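Local coordinates for protein interferon alpha/beta receptor 1 (Mus musculus, PDB 3WCY) that forms, together with IFNAR2, the heterodimeric receptor for type I interferons, whose binding activates the JAK-STAT signalling cascade, at residues Ala111-Ile116 / Thr290-Glu295; Ser138-Ile143 / Lys177-Ser182; Ala234-Gly239 / Asp271-Gly276; Pro309-Val314 / Asn326-Thr331. All blocks are in the same frame, centred on the assembly; numbering follows the deposited sequence.

How the contacts relate
From the N terminus the chain first reaches the loop 111-116, which opens contact 1. That contact closes only at 290-295, after the chain has run through the rest of the second and most of the third fibronectin type III domain. Contacts 2 and 3 both fall within this long loop, one after the other. Contact 2 pairs neighbouring strands of the second domain. Contact 3 packs a strand of the third domain against a loop of the same domain. Contact 1 joins the two domains, and it touches both inner contacts, through I116 on I143 and W293 on Q235. Contact 4 follows in series in the fourth domain, its centre about 48 Å from that of contact 1.

Contact 1 (Ala111-Ile116 / Thr290-Glu295); sequences AEDKAI and TSFWSE
F292 lays one face of its ring on E112. The CB of E112 stands above the middle of the ring, 3.6 Å from its centroid. The approach is only 8° off the ring normal, so this is a CH-pi contact over the face. The two side chains run past each other in opposite directions. E112 has CG beside the backbone N (chi1 -59°), and its extended chain continues over the ring to the CD1 side. There E112 OE2 is 3.3 Å from F292 CD1.

D113 meets the same ring differently. Its carboxylate reaches the edge, with D113 OD2 3.3 Å from F292 CD2. The carboxylate stands steeply to the ring, the two planes 69° apart. D113 OD1 also has a weak hydrogen bond to T198. The loop that presents both acids is pinned within itself by a bond of 2.9 Å from E112 N to A115 O. N201, in a loop, also touches F292. An alanine in place of F292 would probably leave the CB and CG of E112 without their aromatic cover and open a gap between the second and third fibronectin type III domains.

This interdomain contact therefore rests on packing and carries no cross-segment hydrogen bond. The aliphatic part of E112 uses the ring face. The D113 carboxylate lies by the edge, where ring hydrogens are slightly positive, so its charge is probably tolerated there.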
loop_
_atom_site.group_PDB
_atom_site.type_symbol
_atom_site.label_atom_id
_atom_site.label_comp_id
_atom_site.label_asym_id
_atom_site.label_seq_id
_atom_site.Cartn_x
_atom_site.Cartn_y
_atom_site.Cartn_z
ATOM N N ALA A 111 -8.199 7.066 -23.698
ATOM C CA ALA A 111 -7.997 8.522 -23.624
ATOM C C ALA A 111 -9.259 9.345 -23.387
ATOM O O ALA A 111 -10.364 8.904 -23.709
ATOM C CB ALA A 111 -7.265 9.028 -24.853
ATOM N N GLU A 112 -9.074 10.553 -22.820
ATOM C CA GLU A 112 -10.128 11.519 -22.505
ATOM C C GLU A 112 -9.660 12.892 -23.068
ATOM O O GLU A 112 -8.887 12.903 -24.025
ATOM C CB GLU A 112 -10.319 11.614 -20.973
ATOM C CG GLU A 112 -10.701 10.297 -20.304
ATOM C CD GLU A 112 -11.056 10.344 -18.828
ATOM O OE1 GLU A 112 -10.337 11.021 -18.058
ATOM O OE2 GLU A 112 -12.023 9.653 -18.433
ATOM N N ASP A 113 -10.141 14.034 -22.520
ATOM C CA ASP A 113 -9.809 15.364 -23.052
ATOM C C ASP A 113 -8.382 15.719 -22.637
ATOM O O ASP A 113 -7.508 15.878 -23.490
ATOM C CB ASP A 113 -10.749 16.461 -22.503
ATOM C CG ASP A 113 -12.234 16.213 -22.616
ATOM O OD1 ASP A 113 -12.718 16.008 -23.750
ATOM O OD2 ASP A 113 -12.930 16.328 -21.585
ATOM N N LYS A 114 -8.165 15.846 -21.309
ATOM C CA LYS A 114 -6.906 16.242 -20.672
ATOM C C LYS A 114 -6.228 15.075 -19.926
ATOM O O LYS A 114 -5.328 15.307 -19.109
ATOM C CB LYS A 114 -7.158 17.432 -19.709
ATOM C CG LYS A 114 -7.843 18.649 -20.347
ATOM C CD LYS A 114 -8.427 19.591 -19.292
ATOM C CE LYS A 114 -9.182 20.760 -19.892
ATOM N NZ LYS A 114 -10.500 20.358 -20.457
ATOM N N ALA A 115 -6.649 13.824 -20.210
ATOM C CA ALA A 115 -6.096 12.652 -19.529
ATOM C C ALA A 115 -5.991 11.373 -20.366
ATOM O O ALA A 115 -6.696 11.213 -21.370
ATOM C CB ALA A 115 -6.882 12.370 -18.252
ATOM N N ILE A 116 -5.100 10.460 -19.916
ATOM C CA ILE A 116 -4.877 9.119 -20.461
ATOM C C ILE A 116 -4.881 8.101 -19.304
ATOM O O ILE A 116 -4.172 8.279 -18.304
ATOM C CB ILE A 116 -3.625 9.021 -21.388
ATOM C CG1 ILE A 116 -3.952 9.594 -22.789
ATOM C CG2 ILE A 116 -3.108 7.567 -21.507
ATOM C CD1 ILE A 116 -2.776 10.102 -23.587
ATOM N N THR A 290 -21.942 13.901 -22.184
ATOM C CA THR A 290 -21.651 13.329 -20.873
ATOM C C THR A 290 -20.181 13.569 -20.484
ATOM O O THR A 290 -19.266 13.102 -21.175
ATOM C CB THR A 290 -22.114 11.855 -20.806
ATOM O OG1 THR A 290 -23.484 11.782 -21.215
ATOM C CG2 THR A 290 -21.959 11.246 -19.413
ATOM N N SER A 291 -19.973 14.306 -19.372
ATOM C CA SER A 291 -18.652 14.660 -18.834
ATOM C C SER A 291 -17.839 13.427 -18.416
ATOM O O SER A 291 -18.420 12.395 -18.068
ATOM C CB SER A 291 -18.802 15.620 -17.654
ATOM O OG SER A 291 -17.555 15.960 -17.067
ATOM N N PHE A 292 -16.493 13.538 -18.440
ATOM C CA PHE A 292 -15.612 12.454 -18.001
ATOM C C PHE A 292 -15.613 12.399 -16.458
ATOM O O PHE A 292 -16.358 13.151 -15.824
ATOM C CB PHE A 292 -14.182 12.629 -18.567
ATOM C CG PHE A 292 -14.023 12.256 -20.024
ATOM C CD1 PHE A 292 -14.229 10.948 -20.454
ATOM C CD2 PHE A 292 -13.652 13.208 -20.965
ATOM C CE1 PHE A 292 -14.086 10.606 -21.804
ATOM C CE2 PHE A 292 -13.519 12.868 -22.316
ATOM C CZ PHE A 292 -13.734 11.568 -22.725
ATOM N N TRP A 293 -14.814 11.504 -15.854
ATOM C CA TRP A 293 -14.743 11.422 -14.398
ATOM C C TRP A 293 -13.640 12.310 -13.837
ATOM O O TRP A 293 -12.575 12.449 -14.443
ATOM C CB TRP A 293 -14.569 9.979 -13.920
ATOM C CG TRP A 293 -15.803 9.143 -14.039
ATOM C CD1 TRP A 293 -15.996 8.087 -14.878
ATOM C CD2 TRP A 293 -17.003 9.272 -13.271
ATOM N NE1 TRP A 293 -17.244 7.548 -14.682
ATOM C CE2 TRP A 293 -17.888 8.259 -13.703
ATOM C CE3 TRP A 293 -17.427 10.155 -12.260
ATOM C CZ2 TRP A 293 -19.173 8.104 -13.165
ATOM C CZ3 TRP A 293 -18.694 9.994 -11.718
ATOM C CH2 TRP A 293 -19.552 8.981 -12.171
ATOM N N SER A 294 -13.904 12.891 -12.661
ATOM C CA SER A 294 -12.997 13.760 -11.909
ATOM C C SER A 294 -11.825 12.956 -11.310
ATOM O O SER A 294 -11.830 11.720 -11.356
ATOM C CB SER A 294 -13.776 14.449 -10.789
ATOM O OG SER A 294 -12.943 15.120 -9.856
ATOM N N GLU A 295 -10.835 13.669 -10.721
ATOM C CA GLU A 295 -9.681 13.064 -10.054
ATOM C C GLU A 295 -10.194 12.233 -8.885
ATOM O O GLU A 295 -11.107 12.667 -8.178
ATOM C CB GLU A 295 -8.714 14.148 -9.542
ATOM C CG GLU A 295 -7.371 13.608 -9.085
ATOM C CD GLU A 295 -6.693 14.426 -8.006
ATOM O OE1 GLU A 295 -6.759 14.018 -6.824
ATOM O OE2 GLU A 295 -6.091 15.472 -8.339
#

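Contact 2 (Ser138-Ile143 / Lys177-Ser182); sequences SYTIRI and KAIHPS
S138 and I179 form an antiparallel hydrogen-bonded pair, tied by two backbone bonds. S138 N gives its hydrogen to I179 O at 2.8 Å, and I179 N returns one to S138 O at the same 2.8 Å. On the face that bears these two side chains, S138 CB rests 3.8 Å from I179 CG1. P181 lies close by, where the second strand has ended.

Y139 comes next, in a non-hydrogen-bonded pair with A178. Its side chain turns to the other face, where Y139 CE1 meets A178 CB at 3.7 Å. A CA-H...O contact joins Y139 CA to K177 O. I120 and Y159 also pack against this tyrosine, the latter edge-to-face.

T140 returns to the face of S138. It forms a hydrogen-bonded pair with K177, whose N reaches T140 O at 3.0 Å. The return bond, from T140 N to K177 O, is 3.1 Å long and more bent, at 156°. T140 and K177 lie side by side and point the same way. The threonine holds OG1 between its backbone N and carbonyl carbon (chi1 69°), which sets that oxygen against K177 CB. The methyl CG2 of T140 instead meets I179 CD1 at 4.0 Å. Further on, I141 packs on L174 and V176.

These are the two central strands of a four-stranded fibronectin type III sheet. Four backbone bonds fix the register, and the side chains add a buried face at Y139 and A178 and a more mixed, partly exposed one at S138, T140, K177 and I179.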
loop_
_atom_site.group_PDB
_atom_site.type_symbol
_atom_site.label_atom_id
_atom_site.label_comp_id
_atom_site.label_asym_id
_atom_site.label_seq_id
_atom_site.Cartn_x
_atom_site.Cartn_y
_atom_site.Cartn_z
ATOM N N SER A 138 5.498 -2.915 -8.460
ATOM C CA SER A 138 5.309 -1.479 -8.645
ATOM C C SER A 138 5.495 -1.252 -10.138
ATOM O O SER A 138 6.022 -2.133 -10.821
ATOM C CB SER A 138 6.346 -0.686 -7.855
ATOM O OG SER A 138 6.205 0.711 -8.066
ATOM N N TYR A 139 5.026 -0.109 -10.655
ATOM C CA TYR A 139 5.132 0.215 -12.082
ATOM C C TYR A 139 5.634 1.632 -12.298
ATOM O O TYR A 139 5.402 2.509 -11.461
ATOM C CB TYR A 139 3.797 -0.041 -12.825
ATOM C CG TYR A 139 3.236 -1.426 -12.574
ATOM C CD1 TYR A 139 3.681 -2.524 -13.306
ATOM C CD2 TYR A 139 2.313 -1.653 -11.552
ATOM C CE1 TYR A 139 3.202 -3.808 -13.049
ATOM C CE2 TYR A 139 1.831 -2.934 -11.282
ATOM C CZ TYR A 139 2.280 -4.009 -12.033
ATOM O OH TYR A 139 1.823 -5.275 -11.771
ATOM N N THR A 140 6.375 1.836 -13.392
ATOM C CA THR A 140 6.925 3.139 -13.776
ATOM C C THR A 140 6.447 3.420 -15.205
ATOM O O THR A 140 6.705 2.617 -16.108
ATOM C CB THR A 140 8.469 3.167 -13.663
ATOM O OG1 THR A 140 9.035 2.324 -14.668
ATOM C CG2 THR A 140 8.985 2.761 -12.291
ATOM N N ILE A 141 5.730 4.532 -15.398
ATOM C CA ILE A 141 5.179 4.916 -16.698
ATOM C C ILE A 141 5.986 6.054 -17.307
ATOM O O ILE A 141 6.334 7.009 -16.609
ATOM C CB ILE A 141 3.664 5.302 -16.640
ATOM C CG1 ILE A 141 2.874 4.732 -15.418
ATOM C CG2 ILE A 141 2.964 5.100 -17.983
ATOM C CD1 ILE A 141 2.568 3.237 -15.400
ATOM N N ARG A 142 6.236 5.961 -18.629
ATOM C CA ARG A 142 6.928 6.964 -19.434
ATOM C C ARG A 142 5.972 7.450 -20.521
ATOM O O ARG A 142 5.452 6.644 -21.291
ATOM C CB ARG A 142 8.191 6.382 -20.069
ATOM C CG ARG A 142 9.423 6.422 -19.182
ATOM C CD ARG A 142 10.621 5.942 -19.979
ATOM N NE ARG A 142 11.833 5.829 -19.172
ATOM C CZ ARG A 142 12.888 5.090 -19.507
ATOM N NH1 ARG A 142 12.882 4.381 -20.631
ATOM N NH2 ARG A 142 13.951 5.043 -18.713
ATOM N N ILE A 143 5.727 8.765 -20.561
ATOM C CA ILE A 143 4.844 9.422 -21.527
ATOM C C ILE A 143 5.554 10.609 -22.208
ATOM O O ILE A 143 6.313 11.344 -21.571
ATOM C CB ILE A 143 3.460 9.789 -20.890
ATOM C CG1 ILE A 143 2.403 10.191 -21.949
ATOM C CG2 ILE A 143 3.577 10.813 -19.744
ATOM C CD1 ILE A 143 0.918 10.254 -21.473
ATOM N N LYS A 177 6.936 -0.220 -17.187
ATOM C CA LYS A 177 7.915 -1.141 -16.619
ATOM C C LYS A 177 7.348 -1.758 -15.324
ATOM O O LYS A 177 6.818 -1.032 -14.468
ATOM C CB LYS A 177 9.214 -0.365 -16.320
ATOM C CG LYS A 177 10.403 -1.193 -15.854
ATOM C CD LYS A 177 11.592 -0.287 -15.539
ATOM C CE LYS A 177 12.939 -0.980 -15.622
ATOM N NZ LYS A 177 13.393 -1.183 -17.026
ATOM N N ALA A 178 7.463 -3.092 -15.181
ATOM C CA ALA A 178 7.039 -3.779 -13.961
ATOM C C ALA A 178 8.268 -3.978 -13.099
ATOM O O ALA A 178 9.278 -4.514 -13.565
ATOM C CB ALA A 178 6.404 -5.120 -14.288
ATOM N N ILE A 179 8.219 -3.494 -11.863
ATOM C CA ILE A 179 9.358 -3.644 -10.956
ATOM C C ILE A 179 9.002 -4.379 -9.674
ATOM O O ILE A 179 7.895 -4.204 -9.171
ATOM C CB ILE A 179 10.152 -2.326 -10.724
ATOM C CG1 ILE A 179 9.231 -1.138 -10.359
ATOM C CG2 ILE A 179 11.031 -2.007 -11.941
ATOM C CD1 ILE A 179 9.923 0.015 -9.594
ATOM N N HIS A 180 9.921 -5.242 -9.183
ATOM C CA HIS A 180 9.802 -5.975 -7.913
ATOM C C HIS A 180 10.762 -5.237 -6.945
ATOM O O HIS A 180 11.955 -5.561 -6.913
ATOM C CB HIS A 180 10.201 -7.464 -8.077
ATOM C CG HIS A 180 9.663 -8.389 -7.017
ATOM N ND1 HIS A 180 9.422 -7.957 -5.713
ATOM C CD2 HIS A 180 9.358 -9.705 -7.098
ATOM C CE1 HIS A 180 8.970 -9.016 -5.059
ATOM N NE2 HIS A 180 8.914 -10.091 -5.846
ATOM N N PRO A 181 10.291 -4.191 -6.214
ATOM C CA PRO A 181 11.214 -3.400 -5.379
ATOM C C PRO A 181 11.897 -4.102 -4.209
ATOM O O PRO A 181 12.828 -3.529 -3.638
ATOM C CB PRO A 181 10.356 -2.213 -4.922
ATOM C CG PRO A 181 8.963 -2.703 -4.990
ATOM C CD PRO A 181 8.924 -3.630 -6.167
ATOM N N SER A 182 11.456 -5.323 -3.852
ATOM C CA SER A 182 12.032 -6.072 -2.734
ATOM C C SER A 182 12.898 -7.262 -3.158
ATOM O O SER A 182 13.928 -7.513 -2.529
ATOM C CB SER A 182 10.945 -6.503 -1.755
ATOM O OG SER A 182 10.258 -5.377 -1.228
#

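Contact 3 (Ala234-Gly239 / Asp271-Gly276); sequences AQWLPG and DTVYTG
W236 receives a methyl group on one face of its indole. The CG1 of V273 stands 3.5 Å from the centroid of the five-membered ring and 15° off its normal, a CH-pi contact. V273 has this methyl beside its own backbone N (chi1 -73°), which brings it over the indole. In a second apolar contact, P238 CB lies 3.7 Å from T275 CG2.

The next contact is aromatic. W236 turns the edge of its six-membered ring to the face of Y274, and CH2 lies over the centre of the tyrosine ring. The planes stand 75° apart and the centroids 5.4 Å, a T-shaped pair.

The remaining contacts involve polar atoms that do not bond across. T275 OG1 lies at the indole edge, 3.2 Å from W236 CZ3, but it hydrogen-bonds to T277 O. T272 O comes 3.5 Å from W236 NE1, at an angle too poor for a hydrogen bond.

A serine in place of W236 would probably leave V273 and Y274 without their aromatic partner, so that the loop was less firmly seated on the strand.

Here the third fibronectin type III domain packs strand 235-238 against the loop leading into strand 277-281. Another protein chain packs on P238, Y274 and T275. The hold comes from indole face and edge, without a cross-segment hydrogen bond, so the shape of the buried W236 probably helps to set how the loop lies.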
loop_
_atom_site.group_PDB
_atom_site.type_symbol
_atom_site.label_atom_id
_atom_site.label_comp_id
_atom_site.label_asym_id
_atom_site.label_seq_id
_atom_site.Cartn_x
_atom_site.Cartn_y
_atom_site.Cartn_z
ATOM N N ALA A 234 -21.657 10.998 -7.712
ATOM C CA ALA A 234 -20.471 10.565 -6.970
ATOM C C ALA A 234 -20.461 9.055 -6.797
ATOM O O ALA A 234 -21.515 8.450 -6.581
ATOM C CB ALA A 234 -20.404 11.255 -5.616
ATOM N N GLN A 235 -19.271 8.447 -6.920
ATOM C CA GLN A 235 -19.055 7.006 -6.759
ATOM C C GLN A 235 -17.883 6.768 -5.816
ATOM O O GLN A 235 -16.942 7.563 -5.786
ATOM C CB GLN A 235 -18.815 6.308 -8.108
ATOM C CG GLN A 235 -20.040 6.250 -9.026
ATOM C CD GLN A 235 -19.859 5.293 -10.186
ATOM O OE1 GLN A 235 -20.560 4.282 -10.303
ATOM N NE2 GLN A 235 -18.919 5.583 -11.078
ATOM N N TRP A 236 -17.949 5.694 -5.024
ATOM C CA TRP A 236 -16.885 5.356 -4.079
ATOM C C TRP A 236 -16.277 3.999 -4.385
ATOM O O TRP A 236 -16.973 3.090 -4.835
ATOM C CB TRP A 236 -17.359 5.454 -2.613
ATOM C CG TRP A 236 -18.151 4.274 -2.127
ATOM C CD1 TRP A 236 -19.483 4.058 -2.301
ATOM C CD2 TRP A 236 -17.656 3.156 -1.379
ATOM N NE1 TRP A 236 -19.852 2.877 -1.705
ATOM C CE2 TRP A 236 -18.747 2.293 -1.145
ATOM C CE3 TRP A 236 -16.389 2.791 -0.891
ATOM C CZ2 TRP A 236 -18.611 1.086 -0.448
ATOM C CZ3 TRP A 236 -16.258 1.600 -0.195
ATOM C CH2 TRP A 236 -17.359 0.761 0.018
ATOM N N LEU A 237 -14.981 3.860 -4.138
ATOM C CA LEU A 237 -14.277 2.609 -4.389
ATOM C C LEU A 237 -13.409 2.293 -3.175
ATOM O O LEU A 237 -12.724 3.193 -2.698
ATOM C CB LEU A 237 -13.431 2.736 -5.675
ATOM C CG LEU A 237 -12.891 1.454 -6.311
ATOM C CD1 LEU A 237 -13.966 0.707 -7.064
ATOM C CD2 LEU A 237 -11.732 1.756 -7.244
ATOM N N PRO A 238 -13.440 1.054 -2.634
ATOM C CA PRO A 238 -12.591 0.741 -1.468
ATOM C C PRO A 238 -11.097 0.806 -1.797
ATOM O O PRO A 238 -10.700 0.419 -2.900
ATOM C CB PRO A 238 -13.026 -0.672 -1.078
ATOM C CG PRO A 238 -13.631 -1.247 -2.295
ATOM C CD PRO A 238 -14.219 -0.122 -3.075
ATOM N N GLY A 239 -10.307 1.312 -0.845
ATOM C CA GLY A 239 -8.859 1.524 -0.938
ATOM C C GLY A 239 -8.007 0.482 -1.649
ATOM O O GLY A 239 -7.144 0.837 -2.463
ATOM N N ASP A 271 -22.361 3.774 6.843
ATOM C CA ASP A 271 -23.122 2.565 6.503
ATOM C C ASP A 271 -22.970 2.195 5.027
ATOM O O ASP A 271 -22.823 1.020 4.695
ATOM C CB ASP A 271 -24.609 2.747 6.852
ATOM C CG ASP A 271 -24.843 3.218 8.269
ATOM O OD1 ASP A 271 -25.323 2.408 9.090
ATOM O OD2 ASP A 271 -24.528 4.395 8.562
ATOM N N THR A 272 -23.002 3.216 4.159
ATOM C CA THR A 272 -22.899 3.121 2.703
ATOM C C THR A 272 -21.444 2.942 2.242
ATOM O O THR A 272 -21.157 2.063 1.427
ATOM C CB THR A 272 -23.616 4.326 2.050
ATOM O OG1 THR A 272 -23.352 5.514 2.806
ATOM C CG2 THR A 272 -25.128 4.120 1.938
ATOM N N VAL A 273 -20.538 3.771 2.788
ATOM C CA VAL A 273 -19.097 3.784 2.518
ATOM C C VAL A 273 -18.386 3.063 3.686
ATOM O O VAL A 273 -17.728 3.677 4.539
ATOM C CB VAL A 273 -18.577 5.225 2.238
ATOM C CG1 VAL A 273 -19.019 5.706 0.864
ATOM C CG2 VAL A 273 -19.039 6.210 3.307
ATOM N N TYR A 274 -18.561 1.736 3.719
ATOM C CA TYR A 274 -18.099 0.879 4.801
ATOM C C TYR A 274 -16.613 0.624 5.027
ATOM O O TYR A 274 -16.250 0.301 6.160
ATOM C CB TYR A 274 -18.926 -0.401 4.904
ATOM C CG TYR A 274 -18.975 -1.248 3.655
ATOM C CD1 TYR A 274 -18.044 -2.260 3.444
ATOM C CD2 TYR A 274 -20.026 -1.128 2.750
ATOM C CE1 TYR A 274 -18.128 -3.098 2.334
ATOM C CE2 TYR A 274 -20.121 -1.960 1.636
ATOM C CZ TYR A 274 -19.169 -2.948 1.433
ATOM O OH TYR A 274 -19.236 -3.770 0.332
ATOM N N THR A 275 -15.755 0.772 4.006
ATOM C CA THR A 275 -14.314 0.535 4.191
ATOM C C THR A 275 -13.604 1.653 4.948
ATOM O O THR A 275 -14.079 2.787 4.966
ATOM C CB THR A 275 -13.613 0.107 2.892
ATOM O OG1 THR A 275 -13.864 1.063 1.860
ATOM C CG2 THR A 275 -14.010 -1.295 2.449
ATOM N N GLY A 276 -12.484 1.307 5.582
ATOM C CA GLY A 276 -11.657 2.229 6.358
ATOM C C GLY A 276 -10.956 3.260 5.500
ATOM O O GLY A 276 -10.690 4.382 5.947
#

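Contact 4 (Pro309-Val314 / Asn326-Thr331); sequences PPVITV and NCQDST
V311 and N326 meet backbone to backbone: V311 N donates to N326 O at 2.8 Å, a nearly straight bond in the carbonyl plane, and N326 N donates to V311 O at 3.1 Å. The second bond is poorer, bent to 136°, with its donor well above the carbonyl plane.

The asparagine side chain adds to the same acceptor. N326 has CG beside its backbone N (chi1 -74°), and this swings the amide back over the first segment. N326 ND2 then makes a weak hydrogen bond to V311 O at 3.4 Å. One carbonyl thus takes two donors from a single residue.

P310 has no N-H to offer, and packs instead. Its CB lies 3.2 Å from N326 O, next to the bond from V311. V311 crosses Q328 obliquely, with V311 CG2 3.8 Å from Q328 CG. Behind the strand, P310 and I312 pack on strand 369-376 of the facing sheet.

The contact closes the open end of a hairpin made by strands 311-316 and 321-326 in the fourth fibronectin type III domain. Within the second segment, C327 is joined to C332 by a disulfide, which ties off the loop that follows. The chemistry here is largely polar and lies at the surface. One good backbone bond carries it, and the weaker bonds and apolar touches around V311 supplement that bond.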
loop_
_atom_site.group_PDB
_atom_site.type_symbol
_atom_site.label_atom_id
_atom_site.label_comp_id
_atom_site.label_asym_id
_atom_site.label_seq_id
_atom_site.Cartn_x
_atom_site.Cartn_y
_atom_site.Cartn_z
ATOM N N PRO A 309 0.038 16.618 22.043
ATOM C CA PRO A 309 1.143 17.506 21.634
ATOM C C PRO A 309 2.426 17.397 22.478
ATOM O O PRO A 309 2.330 17.150 23.685
ATOM C CB PRO A 309 0.524 18.906 21.736
ATOM C CG PRO A 309 -0.572 18.764 22.725
ATOM C CD PRO A 309 -1.143 17.405 22.459
ATOM N N PRO A 310 3.632 17.601 21.876
ATOM C CA PRO A 310 4.874 17.527 22.666
ATOM C C PRO A 310 5.137 18.809 23.464
ATOM O O PRO A 310 4.437 19.807 23.262
ATOM C CB PRO A 310 5.961 17.287 21.600
ATOM C CG PRO A 310 5.259 17.250 20.273
ATOM C CD PRO A 310 3.933 17.905 20.466
ATOM N N VAL A 311 6.139 18.790 24.370
ATOM C CA VAL A 311 6.483 19.972 25.173
ATOM C C VAL A 311 7.722 20.677 24.608
ATOM O O VAL A 311 8.849 20.193 24.752
ATOM C CB VAL A 311 6.558 19.738 26.708
ATOM C CG1 VAL A 311 6.600 21.067 27.451
ATOM C CG2 VAL A 311 5.393 18.888 27.205
ATOM N N ILE A 312 7.485 21.823 23.953
ATOM C CA ILE A 312 8.496 22.660 23.314
ATOM C C ILE A 312 9.229 23.567 24.324
ATOM O O ILE A 312 8.598 24.160 25.207
ATOM C CB ILE A 312 7.898 23.404 22.073
ATOM C CG1 ILE A 312 8.988 23.891 21.109
ATOM C CG2 ILE A 312 6.888 24.513 22.442
ATOM C CD1 ILE A 312 8.501 24.226 19.688
ATOM N N THR A 313 10.568 23.632 24.202
ATOM C CA THR A 313 11.453 24.444 25.045
ATOM C C THR A 313 12.305 25.344 24.139
ATOM O O THR A 313 12.931 24.851 23.197
ATOM C CB THR A 313 12.330 23.549 25.945
ATOM O OG1 THR A 313 11.604 22.394 26.379
ATOM C CG2 THR A 313 12.855 24.285 27.143
ATOM N N VAL A 314 12.304 26.660 24.397
ATOM C CA VAL A 314 13.078 27.602 23.580
ATOM C C VAL A 314 14.157 28.318 24.364
ATOM O O VAL A 314 13.897 28.859 25.434
ATOM C CB VAL A 314 12.244 28.553 22.680
ATOM C CG1 VAL A 314 11.499 27.779 21.596
ATOM C CG2 VAL A 314 11.279 29.407 23.493
ATOM N N ASN A 326 10.127 17.751 23.289
ATOM C CA ASN A 326 10.069 16.657 24.249
ATOM C C ASN A 326 8.777 15.879 24.051
ATOM O O ASN A 326 7.703 16.470 24.169
ATOM C CB ASN A 326 10.166 17.201 25.680
ATOM C CG ASN A 326 11.540 17.676 26.080
ATOM O OD1 ASN A 326 12.461 16.878 26.292
ATOM N ND2 ASN A 326 11.688 18.983 26.268
ATOM N N CYS A 327 8.872 14.566 23.732
ATOM C CA CYS A 327 7.694 13.700 23.571
ATOM C C CYS A 327 7.016 13.477 24.935
ATOM O O CYS A 327 7.701 13.423 25.962
ATOM C CB CYS A 327 8.053 12.377 22.896
ATOM S SG CYS A 327 9.098 11.279 23.895
ATOM N N GLN A 328 5.677 13.372 24.942
ATOM C CA GLN A 328 4.891 13.195 26.165
ATOM C C GLN A 328 4.651 11.725 26.608
ATOM O O GLN A 328 3.707 11.436 27.350
ATOM C CB GLN A 328 3.617 14.056 26.143
ATOM C CG GLN A 328 3.903 15.546 26.308
ATOM C CD GLN A 328 2.850 16.243 27.134
ATOM O OE1 GLN A 328 2.005 16.980 26.612
ATOM N NE2 GLN A 328 2.886 16.045 28.450
ATOM N N ASP A 329 5.546 10.816 26.179
ATOM C CA ASP A 329 5.550 9.392 26.522
ATOM C C ASP A 329 6.977 8.880 26.338
ATOM O O ASP A 329 7.379 8.530 25.221
ATOM C CB ASP A 329 4.543 8.587 25.670
ATOM C CG ASP A 329 4.543 7.092 25.968
ATOM O OD1 ASP A 329 4.070 6.701 27.066
ATOM O OD2 ASP A 329 5.022 6.315 25.108
ATOM N N SER A 330 7.746 8.878 27.435
ATOM C CA SER A 330 9.151 8.468 27.443
ATOM C C SER A 330 9.366 7.010 27.917
ATOM O O SER A 330 8.497 6.503 28.626
ATOM C CB SER A 330 9.982 9.461 28.246
ATOM O OG SER A 330 9.914 10.744 27.644
ATOM N N THR A 331 10.460 6.289 27.513
ATOM C CA THR A 331 11.632 6.683 26.702
ATOM C C THR A 331 11.366 7.390 25.366
ATOM O O THR A 331 10.400 7.071 24.668
ATOM C CB THR A 331 12.688 5.558 26.634
ATOM O OG1 THR A 331 13.962 6.130 26.329
ATOM C CG2 THR A 331 12.339 4.457 25.622
#